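Local coordinates for protein diaminopimelate decarboxylase (Helicobacter pylori, PDB 2QGH) that catalyses the PLP-dependent decarboxylation of meso-diaminopimelate to L-lysine, the last step of bacterial lysine biosynthesis, at residues P102-K112 with N124-E135. Residues are numbered along the deposited sequence; the frame is centred on the assembly and turned at random.
Sequences PYRIVFSGVGK and NILFLNVESFME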
loop_
_atom_site.group_PDB
_atom_site.type_symbol
_atom_site.label_atom_id
_atom_site.label_comp_id
_atom_site.label_asym_id
_atom_site.label_seq_id
_atom_site.Cartn_x
_atom_site.Cartn_y
_atom_site.Cartn_z
ATOM N N PRO A 102 18.660 11.514 20.913
ATOM C CA PRO A 102 17.497 10.933 21.583
ATOM C C PRO A 102 16.602 11.975 22.253
ATOM O O PRO A 102 15.370 11.842 22.231
ATOM C CB PRO A 102 18.118 9.947 22.578
ATOM C CG PRO A 102 19.544 10.411 22.721
ATOM C CD PRO A 102 19.901 10.848 21.338
ATOM N N TYR A 103 17.208 13.017 22.824
ATOM C CA TYR A 103 16.437 14.063 23.498
ATOM C C TYR A 103 15.666 14.984 22.547
ATOM O O TYR A 103 15.043 15.954 22.982
ATOM C CB TYR A 103 17.328 14.882 24.461
ATOM C CG TYR A 103 18.647 15.386 23.899
ATOM C CD1 TYR A 103 18.693 16.464 23.018
ATOM C CD2 TYR A 103 19.855 14.777 24.256
ATOM C CE1 TYR A 103 19.915 16.928 22.499
ATOM C CE2 TYR A 103 21.082 15.230 23.745
ATOM C CZ TYR A 103 21.103 16.305 22.868
ATOM O OH TYR A 103 22.311 16.749 22.357
ATOM N N ARG A 104 15.707 14.678 21.252
ATOM C CA ARG A 104 14.967 15.448 20.260
ATOM C C ARG A 104 13.969 14.515 19.571
ATOM O O ARG A 104 13.396 14.851 18.533
ATOM C CB ARG A 104 15.900 16.054 19.202
ATOM C CG ARG A 104 16.897 17.071 19.728
ATOM C CD ARG A 104 17.260 18.097 18.666
ATOM N NE ARG A 104 18.277 19.023 19.161
ATOM C CZ ARG A 104 19.589 18.867 19.002
ATOM N NH1 ARG A 104 20.073 17.820 18.344
ATOM N NH2 ARG A 104 20.424 19.752 19.523
ATOM N N ILE A 105 13.773 13.338 20.156
ATOM C CA ILE A 105 12.860 12.335 19.616
ATOM C C ILE A 105 11.563 12.258 20.406
ATOM O O ILE A 105 11.574 12.061 21.620
ATOM C CB ILE A 105 13.517 10.925 19.619
ATOM C CG1 ILE A 105 14.620 10.866 18.558
ATOM C CG2 ILE A 105 12.467 9.830 19.345
ATOM C CD1 ILE A 105 15.414 9.573 18.582
ATOM N N VAL A 106 10.443 12.414 19.715
ATOM C CA VAL A 106 9.146 12.324 20.366
ATOM C C VAL A 106 8.422 11.120 19.760
ATOM O O VAL A 106 8.487 10.882 18.556
ATOM C CB VAL A 106 8.332 13.629 20.192
ATOM C CG1 VAL A 106 9.047 14.763 20.894
ATOM C CG2 VAL A 106 8.157 13.958 18.725
ATOM N N PHE A 107 7.739 10.363 20.612
ATOM C CA PHE A 107 7.055 9.137 20.204
ATOM C C PHE A 107 5.536 9.222 20.346
ATOM O O PHE A 107 5.007 9.239 21.455
ATOM C CB PHE A 107 7.621 7.992 21.057
ATOM C CG PHE A 107 7.169 6.617 20.658
ATOM C CD1 PHE A 107 6.448 6.390 19.485
ATOM C CD2 PHE A 107 7.499 5.528 21.463
ATOM C CE1 PHE A 107 6.063 5.102 19.120
ATOM C CE2 PHE A 107 7.121 4.232 21.109
ATOM C CZ PHE A 107 6.397 4.021 19.928
ATOM N N SER A 108 4.848 9.290 19.210
ATOM C CA SER A 108 3.386 9.335 19.175
ATOM C C SER A 108 2.886 7.943 18.817
ATOM O O SER A 108 3.682 7.041 18.570
ATOM C CB SER A 108 2.899 10.334 18.122
ATOM O OG SER A 108 2.866 11.658 18.640
ATOM N N GLY A 109 1.573 7.764 18.789
ATOM C CA GLY A 109 1.036 6.463 18.444
ATOM C C GLY A 109 -0.072 5.986 19.357
ATOM O O GLY A 109 0.082 5.924 20.585
ATOM N N VAL A 110 -1.202 5.645 18.749
ATOM C CA VAL A 110 -2.346 5.156 19.494
ATOM C C VAL A 110 -2.152 3.670 19.808
ATOM O O VAL A 110 -2.790 3.121 20.710
ATOM C CB VAL A 110 -3.647 5.348 18.680
ATOM C CG1 VAL A 110 -3.672 4.413 17.485
ATOM C CG2 VAL A 110 -4.840 5.113 19.558
ATOM N N GLY A 111 -1.255 3.018 19.076
ATOM C CA GLY A 111 -1.038 1.605 19.312
ATOM C C GLY A 111 0.370 1.153 19.664
ATOM O O GLY A 111 0.832 0.130 19.159
ATOM N N LYS A 112 1.062 1.893 20.522
ATOM C CA LYS A 112 2.411 1.486 20.919
ATOM C C LYS A 112 2.278 0.201 21.744
ATOM O O LYS A 112 1.394 0.094 22.597
ATOM C CB LYS A 112 3.077 2.547 21.801
ATOM C CG LYS A 112 2.952 3.991 21.340
ATOM C CD LYS A 112 3.539 4.900 22.424
ATOM C CE LYS A 112 3.563 6.365 22.035
ATOM N NZ LYS A 112 2.200 6.939 21.919
ATOM N N ASN A 124 15.868 6.956 26.382
ATOM C CA ASN A 124 15.852 8.339 26.844
ATOM C C ASN A 124 15.407 9.380 25.827
ATOM O O ASN A 124 16.053 10.417 25.680
ATOM C CB ASN A 124 17.240 8.708 27.375
ATOM C CG ASN A 124 17.752 7.704 28.395
ATOM O OD1 ASN A 124 17.095 7.438 29.402
ATOM N ND2 ASN A 124 18.928 7.139 28.137
ATOM N N ILE A 125 14.306 9.121 25.130
ATOM C CA ILE A 125 13.811 10.083 24.156
ATOM C C ILE A 125 13.156 11.259 24.887
ATOM O O ILE A 125 13.046 11.238 26.113
ATOM C CB ILE A 125 12.816 9.423 23.185
ATOM C CG1 ILE A 125 11.627 8.834 23.940
ATOM C CG2 ILE A 125 13.530 8.343 22.408
ATOM C CD1 ILE A 125 10.482 8.434 23.017
ATOM N N LEU A 126 12.727 12.288 24.158
ATOM C CA LEU A 126 12.133 13.459 24.824
ATOM C C LEU A 126 10.880 13.112 25.626
ATOM O O LEU A 126 10.786 13.399 26.817
ATOM C CB LEU A 126 11.799 14.559 23.818
ATOM C CG LEU A 126 12.230 15.982 24.216
ATOM C CD1 LEU A 126 11.522 16.986 23.332
ATOM C CD2 LEU A 126 11.901 16.256 25.668
ATOM N N PHE A 127 9.901 12.511 24.973
ATOM C CA PHE A 127 8.707 12.130 25.699
ATOM C C PHE A 127 7.836 11.217 24.875
ATOM O O PHE A 127 8.017 11.110 23.656
ATOM C CB PHE A 127 7.912 13.374 26.159
ATOM C CG PHE A 127 7.435 14.285 25.036
ATOM C CD1 PHE A 127 6.607 13.812 24.023
ATOM C CD2 PHE A 127 7.754 15.638 25.049
ATOM C CE1 PHE A 127 6.101 14.674 23.047
ATOM C CE2 PHE A 127 7.253 16.510 24.077
ATOM C CZ PHE A 127 6.425 16.026 23.074
ATOM N N LEU A 128 6.928 10.529 25.560
ATOM C CA LEU A 128 5.972 9.645 24.913
ATOM C C LEU A 128 4.670 10.432 24.868
ATOM O O LEU A 128 4.210 10.941 25.888
ATOM C CB LEU A 128 5.777 8.354 25.716
ATOM C CG LEU A 128 6.667 7.153 25.372
ATOM C CD1 LEU A 128 8.092 7.412 25.809
ATOM C CD2 LEU A 128 6.136 5.916 26.062
ATOM N N ASN A 129 4.094 10.552 23.679
ATOM C CA ASN A 129 2.851 11.288 23.508
ATOM C C ASN A 129 1.738 10.264 23.549
ATOM O O ASN A 129 1.516 9.537 22.583
ATOM C CB ASN A 129 2.880 12.030 22.175
ATOM C CG ASN A 129 1.794 13.070 22.066
ATOM O OD1 ASN A 129 1.533 13.811 23.014
ATOM N ND2 ASN A 129 1.162 13.141 20.906
ATOM N N VAL A 130 1.044 10.196 24.683
ATOM C CA VAL A 130 -0.009 9.199 24.858
ATOM C C VAL A 130 -1.361 9.612 24.291
ATOM O O VAL A 130 -1.757 10.778 24.360
ATOM C CB VAL A 130 -0.150 8.803 26.347
ATOM C CG1 VAL A 130 1.205 8.886 27.024
ATOM C CG2 VAL A 130 -1.141 9.681 27.034
ATOM N N GLU A 131 -2.069 8.633 23.739
ATOM C CA GLU A 131 -3.354 8.878 23.116
ATOM C C GLU A 131 -4.532 8.272 23.875
ATOM O O GLU A 131 -5.683 8.505 23.515
ATOM C CB GLU A 131 -3.322 8.348 21.681
ATOM C CG GLU A 131 -2.051 8.713 20.918
ATOM C CD GLU A 131 -2.319 9.534 19.666
ATOM O OE1 GLU A 131 -1.365 9.765 18.894
ATOM O OE2 GLU A 131 -3.479 9.950 19.459
ATOM N N SER A 132 -4.254 7.490 24.915
ATOM C CA SER A 132 -5.334 6.890 25.695
ATOM C C SER A 132 -4.966 6.779 27.167
ATOM O O SER A 132 -3.793 6.724 27.520
ATOM C CB SER A 132 -5.700 5.501 25.144
ATOM O OG SER A 132 -4.713 4.527 25.454
ATOM N N PHE A 133 -5.972 6.746 28.032
ATOM C CA PHE A 133 -5.717 6.628 29.456
ATOM C C PHE A 133 -5.107 5.258 29.751
ATOM O O PHE A 133 -4.243 5.138 30.616
ATOM C CB PHE A 133 -7.020 6.821 30.243
ATOM C CG PHE A 133 -6.825 7.353 31.644
ATOM C CD1 PHE A 133 -7.871 7.994 32.304
ATOM C CD2 PHE A 133 -5.600 7.233 32.299
ATOM C CE1 PHE A 133 -7.698 8.514 33.594
ATOM C CE2 PHE A 133 -5.420 7.749 33.588
ATOM C CZ PHE A 133 -6.469 8.391 34.232
ATOM N N MET A 134 -5.545 4.231 29.023
ATOM C CA MET A 134 -5.018 2.883 29.221
ATOM C C MET A 134 -3.550 2.819 28.800
ATOM O O MET A 134 -2.782 2.021 29.326
ATOM C CB MET A 134 -5.840 1.847 28.435
ATOM C CG MET A 134 -5.515 0.394 28.817
ATOM S SD MET A 134 -6.469 -0.900 27.948
ATOM C CE MET A 134 -8.157 -0.566 28.601
ATOM N N GLU A 135 -3.157 3.660 27.847
ATOM C CA GLU A 135 -1.766 3.699 27.405
ATOM C C GLU A 135 -0.936 4.315 28.529
ATOM O O GLU A 135 0.168 3.873 28.817
ATOM C CB GLU A 135 -1.610 4.569 26.153
ATOM C CG GLU A 135 -0.240 4.457 25.487
ATOM C CD GLU A 135 0.128 5.693 24.673
ATOM O OE1 GLU A 135 -0.783 6.315 24.084
ATOM O OE2 GLU A 135 1.334 6.033 24.611
HETATM O O HOH W 1 -3.269 4.794 22.934
#
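Phe107 and its partners Phe127 and Asn129 carry the backbone pairing: Phe107 N donates to Phe127 O at 3.1 Å, and Asn129 N returns to Phe107 O at 2.7 Å, both nearly straight. Just ahead of these, Leu126 N reaches Ile105 O in a more bent bond (136°), extending the parallel pairing back toward the start of the strands.

Among the polar side chains, Lys112 does most of the work. The Lys112 chain runs out extended and then bends at the end (chi4 67°), bringing Lys112 NZ to three oxygens: Gly109 O at 2.7 Å, Asn129 O, approached from above the carbonyl plane, and Glu135 OE2 in a 3.0 Å salt bridge, met from above the carboxylate. The other carboxylate oxygen, Glu135 OE1, accepts Glu131 N on its syn side, and a water ties it to Val110 O and Ser132 OG; Ser132 is the N-cap of helix 133-146, and its OG also accepts from Glu135 N. This buried carboxylate is thus gripped at both oxygens. Asn129 ND2 donates to Ser108 OG at 3.2 Å, while its OD1 is bonded to Ser153 on the next strand.

The apolar contacts split between the two faces of the sheet. Inside the barrel, Val106 CG1 sits over one face of the Phe127 ring, 3.8 Å from its centroid, a CH-pi contact; Ser108 on this side comes close to the PLP. On the outer face, Ile125 CD1 touches Phe107 CB, Ile125 CG2 meets Ile105 CG2 at 3.6 Å, and Lys112 CE lies over the Phe107 ring.

These are neighbouring strands of the PLP-binding TIM barrel, joined through helix 114-122 as a beta-alpha-beta unit. Strand 83-86 pairs with 105-107 and strand 150-155 with 127-130, while helix 89-97 covers Ile105 and Phe107; past the C-terminal ends of the strands, Tyr297 and Lys299 of the second subunit hydrogen-bond to Lys112 O and Glu131 O respectively.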